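Local coordinates for chemotaxis response regulator protein-glutamate methylesterase (Thermotoga maritima, PDB 3SFT) that probably removes methyl groups from methylglutamate residues of chemoreceptors and deamidates certain of their glutamines, this chain being its catalytic domain, at residues A[8-13]-A[126-131]; A[23-28]-A[184-189]. All coordinates share one frame; numbering follows the deposited sequence.

Contact 1 of 2, residues A[8-13]-A[126-131]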
loop_
_atom_site.group_PDB
_atom_site.type_symbol
_atom_site.label_atom_id
_atom_site.label_comp_id
_atom_site.label_asym_id
_atom_site.label_seq_id
_atom_site.Cartn_x
_atom_site.Cartn_y
_atom_site.Cartn_z
ATOM N N LYS A 8 -10.525 9.041 -1.432
ATOM C CA LYS A 8 -10.088 7.716 -1.034
ATOM C C LYS A 8 -8.574 7.646 -0.891
ATOM O O LYS A 8 -7.871 8.638 -1.094
ATOM C CB LYS A 8 -10.559 6.695 -2.071
ATOM C CG LYS A 8 -12.053 6.762 -2.334
ATOM C CD LYS A 8 -12.538 5.610 -3.183
ATOM C CE LYS A 8 -14.046 5.692 -3.375
ATOM N NZ LYS A 8 -14.599 4.485 -4.051
ATOM N N ILE A 9 -8.086 6.473 -0.500
ATOM C CA ILE A 9 -6.657 6.231 -0.354
ATOM C C ILE A 9 -6.360 4.782 -0.727
ATOM O O ILE A 9 -7.187 3.889 -0.529
ATOM C CB ILE A 9 -6.158 6.505 1.090
ATOM C CG1 ILE A 9 -4.626 6.557 1.108
ATOM C CG2 ILE A 9 -6.684 5.440 2.059
ATOM C CD1 ILE A 9 -4.041 6.849 2.469
ATOM N N VAL A 10 -5.199 4.568 -1.327
ATOM C CA VAL A 10 -4.781 3.235 -1.713
ATOM C C VAL A 10 -3.516 2.898 -0.931
ATOM O O VAL A 10 -2.540 3.641 -0.959
ATOM C CB VAL A 10 -4.499 3.144 -3.228
ATOM C CG1 VAL A 10 -4.086 1.722 -3.602
ATOM C CG2 VAL A 10 -5.733 3.564 -4.020
ATOM N N VAL A 11 -3.571 1.815 -0.171
ATOM C CA VAL A 11 -2.431 1.371 0.608
ATOM C C VAL A 11 -2.046 0.005 0.052
ATOM O O VAL A 11 -2.861 -0.919 0.029
ATOM C CB VAL A 11 -2.774 1.265 2.108
ATOM C CG1 VAL A 11 -1.571 0.759 2.890
ATOM C CG2 VAL A 11 -3.223 2.623 2.643
ATOM N N ILE A 12 -0.814 -0.086 -0.437
ATOM C CA ILE A 12 -0.288 -1.306 -1.032
ATOM C C ILE A 12 0.784 -1.928 -0.158
ATOM O O ILE A 12 1.681 -1.232 0.325
ATOM C CB ILE A 12 0.358 -1.020 -2.409
ATOM C CG1 ILE A 12 -0.618 -0.253 -3.308
ATOM C CG2 ILE A 12 0.805 -2.326 -3.057
ATOM C CD1 ILE A 12 -0.126 -0.046 -4.739
ATOM N N GLY A 13 0.684 -3.241 0.027
ATOM C CA GLY A 13 1.651 -3.977 0.819
ATOM C C GLY A 13 2.304 -5.015 -0.072
ATOM O O GLY A 13 1.619 -5.737 -0.795
ATOM N N LYS A 126 -13.759 4.461 2.567
ATOM C CA LYS A 126 -13.041 4.988 1.409
ATOM C C LYS A 126 -11.603 4.449 1.316
ATOM O O LYS A 126 -10.797 4.935 0.518
ATOM C CB LYS A 126 -13.037 6.525 1.439
ATOM C CG LYS A 126 -14.427 7.161 1.390
ATOM C CD LYS A 126 -15.244 6.631 0.214
ATOM C CE LYS A 126 -16.649 7.223 0.193
ATOM N NZ LYS A 126 -16.642 8.695 -0.081
ATOM N N THR A 127 -11.290 3.451 2.140
ATOM C CA THR A 127 -9.961 2.842 2.150
ATOM C C THR A 127 -9.897 1.692 1.154
ATOM O O THR A 127 -10.809 0.869 1.078
ATOM C CB THR A 127 -9.599 2.273 3.546
ATOM O OG1 THR A 127 -9.835 3.267 4.546
ATOM C CG2 THR A 127 -8.124 1.853 3.597
ATOM N N ILE A 128 -8.825 1.657 0.375
ATOM C CA ILE A 128 -8.609 0.594 -0.596
ATOM C C ILE A 128 -7.261 -0.047 -0.270
ATOM O O ILE A 128 -6.244 0.645 -0.229
ATOM C CB ILE A 128 -8.571 1.134 -2.046
ATOM C CG1 ILE A 128 -9.933 1.715 -2.442
ATOM C CG2 ILE A 128 -8.193 0.014 -3.013
ATOM C CD1 ILE A 128 -9.960 2.325 -3.856
ATOM N N ALA A 129 -7.267 -1.347 0.018
ATOM C CA ALA A 129 -6.037 -2.076 0.336
ATOM C C ALA A 129 -5.662 -3.000 -0.815
ATOM O O ALA A 129 -6.527 -3.633 -1.418
ATOM C CB ALA A 129 -6.206 -2.889 1.620
ATOM N N VAL A 130 -4.370 -3.060 -1.119
ATOM C CA VAL A 130 -3.861 -3.913 -2.187
ATOM C C VAL A 130 -2.712 -4.737 -1.618
ATOM O O VAL A 130 -1.674 -4.195 -1.252
ATOM C CB VAL A 130 -3.339 -3.081 -3.394
ATOM C CG1 VAL A 130 -2.922 -4.010 -4.525
ATOM C CG2 VAL A 130 -4.411 -2.121 -3.885
ATOM N N ILE A 131 -2.909 -6.046 -1.524
ATOM C CA ILE A 131 -1.879 -6.920 -0.983
ATOM C C ILE A 131 -1.252 -7.714 -2.111
ATOM O O ILE A 131 -1.885 -8.577 -2.721
ATOM C CB ILE A 131 -2.457 -7.855 0.099
ATOM C CG1 ILE A 131 -3.167 -7.021 1.169
ATOM C CG2 ILE A 131 -1.358 -8.706 0.718
ATOM C CD1 ILE A 131 -2.290 -5.959 1.808
#

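Contact 2 of 2, residues A[23-28]-A[184-189]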
loop_
_atom_site.group_PDB
_atom_site.type_symbol
_atom_site.label_atom_id
_atom_site.label_comp_id
_atom_site.label_asym_id
_atom_site.label_seq_id
_atom_site.Cartn_x
_atom_site.Cartn_y
_atom_site.Cartn_z
ATOM N N ASP A 23 5.760 -2.668 -10.963
ATOM C CA ASP A 23 6.105 -2.180 -12.302
ATOM C C ASP A 23 4.924 -2.322 -13.247
ATOM O O ASP A 23 4.842 -1.612 -14.244
ATOM C CB ASP A 23 7.282 -2.963 -12.897
ATOM C CG ASP A 23 8.619 -2.572 -12.303
ATOM O OD1 ASP A 23 8.715 -1.520 -11.635
ATOM O OD2 ASP A 23 9.584 -3.333 -12.514
ATOM N N MET A 24 4.051 -3.287 -12.962
ATOM C CA MET A 24 2.861 -3.532 -13.772
ATOM C C MET A 24 1.678 -2.694 -13.281
ATOM O O MET A 24 0.635 -2.644 -13.934
ATOM C CB MET A 24 2.460 -5.010 -13.703
ATOM C CG MET A 24 3.466 -6.000 -14.260
ATOM S SD MET A 24 2.813 -7.708 -14.229
ATOM C CE MET A 24 3.859 -8.443 -12.975
ATOM N N ILE A 25 1.848 -2.026 -12.141
ATOM C CA ILE A 25 0.773 -1.229 -11.549
ATOM C C ILE A 25 0.965 0.285 -11.595
ATOM O O ILE A 25 0.237 0.991 -12.293
ATOM C CB ILE A 25 0.530 -1.638 -10.072
ATOM C CG1 ILE A 25 0.291 -3.144 -9.967
ATOM C CG2 ILE A 25 -0.665 -0.880 -9.498
ATOM C CD1 ILE A 25 0.159 -3.635 -8.541
ATOM N N ILE A 26 1.927 0.773 -10.818
ATOM C CA ILE A 26 2.215 2.201 -10.716
ATOM C C ILE A 26 2.421 2.951 -12.040
ATOM O O ILE A 26 1.839 4.018 -12.238
ATOM C CB ILE A 26 3.402 2.450 -9.753
ATOM C CG1 ILE A 26 3.111 1.789 -8.402
ATOM C CG2 ILE A 26 3.658 3.952 -9.572
ATOM C CD1 ILE A 26 1.801 2.229 -7.755
ATOM N N PRO A 27 3.247 2.409 -12.957
ATOM C CA PRO A 27 3.482 3.078 -14.242
ATOM C C PRO A 27 2.234 3.199 -15.116
ATOM O O PRO A 27 2.201 4.013 -16.034
ATOM C CB PRO A 27 4.529 2.178 -14.908
ATOM C CG PRO A 27 5.268 1.590 -13.740
ATOM C CD PRO A 27 4.131 1.237 -12.820
ATOM N N ASN A 28 1.208 2.399 -14.820
ATOM C CA ASN A 28 -0.026 2.405 -15.600
ATOM C C ASN A 28 -1.182 3.202 -14.991
ATOM O O ASN A 28 -2.353 2.935 -15.273
ATOM C CB ASN A 28 -0.456 0.968 -15.903
ATOM C CG ASN A 28 0.632 0.169 -16.620
ATOM O OD1 ASN A 28 0.894 -0.987 -16.283
ATOM N ND2 ASN A 28 1.279 0.792 -17.601
ATOM N N LYS A 184 -3.914 -6.194 -14.096
ATOM C CA LYS A 184 -5.326 -5.806 -14.091
ATOM C C LYS A 184 -5.683 -4.929 -12.890
ATOM O O LYS A 184 -6.777 -4.369 -12.825
ATOM C CB LYS A 184 -6.243 -7.031 -14.132
ATOM C CG LYS A 184 -6.473 -7.586 -15.536
ATOM C CD LYS A 184 -7.522 -8.686 -15.531
ATOM C CE LYS A 184 -7.830 -9.193 -16.939
ATOM N NZ LYS A 184 -8.478 -8.153 -17.793
ATOM N N ILE A 185 -4.758 -4.827 -11.940
ATOM C CA ILE A 185 -4.962 -4.025 -10.737
ATOM C C ILE A 185 -5.109 -2.519 -11.017
ATOM O O ILE A 185 -5.996 -1.881 -10.460
ATOM C CB ILE A 185 -3.856 -4.311 -9.675
ATOM C CG1 ILE A 185 -3.962 -5.768 -9.206
ATOM C CG2 ILE A 185 -3.973 -3.355 -8.486
ATOM C CD1 ILE A 185 -3.077 -6.118 -8.012
ATOM N N PRO A 186 -4.252 -1.936 -11.883
ATOM C CA PRO A 186 -4.351 -0.500 -12.194
ATOM C C PRO A 186 -5.727 -0.150 -12.749
ATOM O O PRO A 186 -6.305 0.884 -12.411
ATOM C CB PRO A 186 -3.304 -0.319 -13.292
ATOM C CG PRO A 186 -2.306 -1.337 -12.985
ATOM C CD PRO A 186 -3.119 -2.537 -12.607
ATOM N N GLU A 187 -6.236 -1.024 -13.610
ATOM C CA GLU A 187 -7.537 -0.834 -14.250
ATOM C C GLU A 187 -8.650 -0.857 -13.219
ATOM O O GLU A 187 -9.570 -0.044 -13.277
ATOM C CB GLU A 187 -7.763 -1.910 -15.322
ATOM C CG GLU A 187 -6.597 -2.008 -16.319
ATOM C CD GLU A 187 -6.680 -3.195 -17.271
ATOM O OE1 GLU A 187 -5.935 -3.184 -18.274
ATOM O OE2 GLU A 187 -7.460 -4.140 -17.019
ATOM N N LYS A 188 -8.546 -1.773 -12.260
ATOM C CA LYS A 188 -9.547 -1.884 -11.209
ATOM C C LYS A 188 -9.501 -0.644 -10.316
ATOM O O LYS A 188 -10.546 -0.112 -9.939
ATOM C CB LYS A 188 -9.325 -3.158 -10.390
ATOM C CG LYS A 188 -10.315 -3.367 -9.253
ATOM C CD LYS A 188 -11.766 -3.326 -9.721
ATOM C CE LYS A 188 -12.102 -4.473 -10.657
ATOM N NZ LYS A 188 -13.547 -4.464 -11.016
ATOM N N LEU A 189 -8.293 -0.175 -10.002
ATOM C CA LEU A 189 -8.125 1.010 -9.160
ATOM C C LEU A 189 -8.758 2.232 -9.820
ATOM O O LEU A 189 -9.462 3.002 -9.165
ATOM C CB LEU A 189 -6.642 1.280 -8.863
ATOM C CG LEU A 189 -5.939 0.286 -7.928
ATOM C CD1 LEU A 189 -4.475 0.684 -7.726
ATOM C CD2 LEU A 189 -6.677 0.228 -6.592
#

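Contact 1 of 2, residues A[8-13]-A[126-131]
Two neighbouring central strands of the parallel sheet in the modified doubly wound alpha/beta fold meet here: strand 9-13 runs beside strand 127-131, their axes 4.7 Å apart, and each edge of the former is used, Val10 and Ile12 bonding to strand 37-41. Five backbone hydrogen bonds zip the pair. Ile9 receives and gives, its N reaching Lys126 O over a longish 3.3 Å and its O taking Ile128 N. At the N-terminal end of the paired strands the extended side chain of Lys8 slants across that of Lys126, aliphatic part on aliphatic part, with Lys8 CE 3.9 Å from Lys126 CD. The ammonium groups stay 6.1 Å apart, NZ to NZ, and Lys8 NZ is hydrogen-bonded to Leu192 O in the C-terminal helix. Shortening this lysine to an alanine is likely to leave Leu192 O without this partner and take away the methylenes on which the Lys126 chain lies. Further in, Ile9 and Thr127 stand side by side on the face covered by helix 112-123. On the other face, Ile12 lies alongside Val130, whose CG1 is anti to the backbone N (chi1 -176°); this places CG2 beside that N, turned back along the strand, 3.9 Å from Val10 CG1.

Contact 2 of 2, residues A[23-28]-A[184-189]
The ring of Pro186, in the first turn of helix 185-192, reaches with its CG to the backbone of Met24 and Ile25. Pro186 CG lies 3.4 Å from Ile25 CA, and at a like distance from Met24 O, touching both residues. The side chain of Ile25 crosses the proline at about a right angle and divides its two branches between neighbours. Its CG2, anti to the backbone N, meets Pro186 CG at 3.9 Å and looks on toward Leu189; the CG1 arm, anti to the carbonyl carbon (chi1 -54°), carries CD1 to Ile185, where Ile25 CD1 sits 4.1 Å from Ile185 CD1 and these two side chains pass at a slant. Asn28 adds a further contact, its CB 4.1 Å from Pro186 CB. A backbone hydrogen bond from Asn28 N to Ile25 O ties the turn between them. Ile185 also rests on Ile154 and Leu180 of the sheet. The side-chain contacts are chiefly apolar, packing the loop after helix 18-22 against the C-terminal helix, both on one side of the parallel sheet in this modified doubly wound alpha/beta domain.

Contacts 1 and 2 lie about 13 Å apart, centre to centre, and share one apolar layer. The C-terminal helix joins them: Leu189 CD2 packs on Ile128 CG2 at 3.9 Å and also touches Val10 and Val130, while Ile185 CD1 lies 4.1 Å from Val130 CG1. The same two residues meet Ile25 in contact 2, making the helix a bridge between strands 9-13 and 127-131 and the loop 23-28. Contact 1 is the nearer to the predicted catalytic residues, for Gly13 is about 6 Å from the side chains of both His42 and Asp138 and shortly precedes Ser15; contact 2 lies away from that site.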